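Long-range contact in nonstructural protein 2 (Human rotavirus C, PDB 2GU0), which probably binds single-stranded RNA, hydrolyses nucleoside triphosphates and unwinds RNA helices as a homooctamer during viral genome replication and packaging: residues F164-L169 / D182-T187. Residues are numbered along the deposited sequence; the frame is centred on the assembly and turned at random.
Sequences FTITKL and DEYKIT
T167 and K185 form the hydrogen-bonded pair at the middle of an antiparallel ladder. T167 N donates to K185 O at 3.0 Å, and K185 N returns a bond to T167 O at 2.8 Å. Two residues along, beyond the I166/I186 pair, T187 N reaches T165 O at 3.2 Å, while the reverse bond, T165 N to T187 O, is weak, its N-H...O angle only 131°. At the far end L169 N bonds to E183 O at 3.1 Å. I166 and I186, and K168 and Y184, are the non-hydrogen-bonded pairs between these rungs, and the segment axes run at 150° to each other.

The two strands are the arms of a beta hairpin, neighbours in the antiparallel sheet of the C-terminal HIT-like region: strand 157-160 flanks one arm and strand 222-227 the other. T165, T167, L169, E183, K185 and T187 share one face. There L169 CD1 packs 3.7 Å from K185 CB. The K185 chain bends at chi3, its end leading away from strand 164-169 to salt bridges of NZ with E147 and E153, while E183 pairs with R224. K185 and R224 are predicted ATP-binding residues, and K185 lies near H222, the predicted catalytic histidine, so this face of the hairpin probably lines the nucleotide site.

On the other face the contacts are mainly apolar. I166 CG2 meets Y184 CB at 3.9 Å, and I186 CG2 lies obliquely to the F164 ring; helix 196-209 packs on this side through F202, which stacks with F164. K168 bends at chi3 and chi4, bringing CE and NZ back obliquely across the CE2-CZ side of the Y184 ring, where NZ makes a weak hydrogen bond of 3.3 Å to Y184 OH.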
# COMPACT_ATOMS: atom_id res chain seq x y z
N PHE A 164 -29.80 -30.13 20.12
CA PHE A 164 -29.78 -29.50 18.81
C PHE A 164 -28.69 -28.46 18.62
O PHE A 164 -28.04 -28.04 19.58
CB PHE A 164 -31.12 -28.82 18.52
CG PHE A 164 -32.31 -29.65 18.87
CD1 PHE A 164 -32.80 -29.68 20.17
CD2 PHE A 164 -32.97 -30.38 17.88
CE1 PHE A 164 -33.93 -30.41 20.49
CE2 PHE A 164 -34.09 -31.11 18.18
CZ PHE A 164 -34.58 -31.12 19.50
N THR A 165 -28.54 -28.03 17.37
CA THR A 165 -27.58 -27.00 17.02
C THR A 165 -28.14 -26.21 15.85
O THR A 165 -28.60 -26.78 14.87
CB THR A 165 -26.24 -27.62 16.59
OG1 THR A 165 -25.63 -28.27 17.71
CG2 THR A 165 -25.29 -26.54 16.09
N ILE A 166 -28.12 -24.88 15.95
CA ILE A 166 -28.61 -24.06 14.85
C ILE A 166 -27.42 -23.38 14.18
O ILE A 166 -26.63 -22.72 14.84
CB ILE A 166 -29.60 -22.97 15.34
CG1 ILE A 166 -30.80 -23.61 16.03
CG2 ILE A 166 -30.11 -22.17 14.16
CD1 ILE A 166 -31.83 -22.61 16.46
N THR A 167 -27.28 -23.55 12.88
CA THR A 167 -26.18 -22.95 12.14
C THR A 167 -26.69 -22.03 11.05
O THR A 167 -27.71 -22.32 10.43
CB THR A 167 -25.31 -24.01 11.50
OG1 THR A 167 -26.15 -24.97 10.85
CG2 THR A 167 -24.45 -24.71 12.56
N LYS A 168 -26.00 -20.93 10.81
CA LYS A 168 -26.44 -19.98 9.79
C LYS A 168 -25.99 -20.32 8.37
O LYS A 168 -24.81 -20.51 8.10
CB LYS A 168 -25.98 -18.57 10.15
CG LYS A 168 -26.04 -17.59 9.00
CD LYS A 168 -25.72 -16.19 9.44
CE LYS A 168 -26.93 -15.52 10.05
NZ LYS A 168 -28.03 -15.42 9.05
N LEU A 169 -26.96 -20.40 7.46
CA LEU A 169 -26.71 -20.69 6.06
C LEU A 169 -26.75 -19.36 5.33
O LEU A 169 -27.82 -18.80 5.05
CB LEU A 169 -27.77 -21.65 5.50
CG LEU A 169 -27.64 -23.05 6.12
CD1 LEU A 169 -28.74 -23.98 5.66
CD2 LEU A 169 -26.29 -23.60 5.74
N ASP A 182 -32.44 -16.24 3.20
CA ASP A 182 -32.15 -16.04 4.62
C ASP A 182 -32.56 -17.34 5.31
O ASP A 182 -33.73 -17.55 5.62
CB ASP A 182 -32.99 -14.86 5.12
CG ASP A 182 -32.62 -14.41 6.53
OD1 ASP A 182 -32.82 -15.17 7.50
OD2 ASP A 182 -32.13 -13.27 6.67
N GLU A 183 -31.60 -18.23 5.56
CA GLU A 183 -31.93 -19.49 6.19
C GLU A 183 -30.96 -19.90 7.29
O GLU A 183 -29.87 -19.37 7.41
CB GLU A 183 -31.94 -20.61 5.15
CG GLU A 183 -32.70 -20.30 3.89
CD GLU A 183 -32.58 -21.42 2.87
OE1 GLU A 183 -31.46 -21.65 2.39
OE2 GLU A 183 -33.60 -22.07 2.55
N TYR A 184 -31.40 -20.87 8.10
CA TYR A 184 -30.59 -21.45 9.17
C TYR A 184 -30.88 -22.94 9.11
O TYR A 184 -31.86 -23.36 8.49
CB TYR A 184 -30.99 -20.92 10.55
CG TYR A 184 -30.83 -19.44 10.72
CD1 TYR A 184 -31.76 -18.57 10.16
CD2 TYR A 184 -29.77 -18.91 11.44
CE1 TYR A 184 -31.64 -17.19 10.32
CE2 TYR A 184 -29.64 -17.54 11.60
CZ TYR A 184 -30.58 -16.69 11.04
OH TYR A 184 -30.50 -15.33 11.19
N LYS A 185 -30.03 -23.74 9.74
CA LYS A 185 -30.25 -25.18 9.73
C LYS A 185 -30.18 -25.79 11.13
O LYS A 185 -29.26 -25.51 11.90
CB LYS A 185 -29.24 -25.87 8.81
CG LYS A 185 -29.54 -27.35 8.61
CD LYS A 185 -28.52 -28.06 7.72
CE LYS A 185 -28.63 -27.65 6.27
NZ LYS A 185 -27.72 -28.45 5.42
N ILE A 186 -31.17 -26.63 11.44
CA ILE A 186 -31.25 -27.32 12.72
C ILE A 186 -30.82 -28.76 12.50
O ILE A 186 -31.36 -29.44 11.64
CB ILE A 186 -32.69 -27.36 13.22
CG1 ILE A 186 -33.29 -25.96 13.24
CG2 ILE A 186 -32.75 -27.99 14.59
CD1 ILE A 186 -34.76 -25.97 13.56
N THR A 187 -29.85 -29.25 13.25
CA THR A 187 -29.42 -30.63 13.09
C THR A 187 -29.27 -31.23 14.46
O THR A 187 -28.86 -30.54 15.37
CB THR A 187 -28.05 -30.72 12.36
OG1 THR A 187 -27.04 -30.10 13.15
CG2 THR A 187 -28.10 -30.04 11.02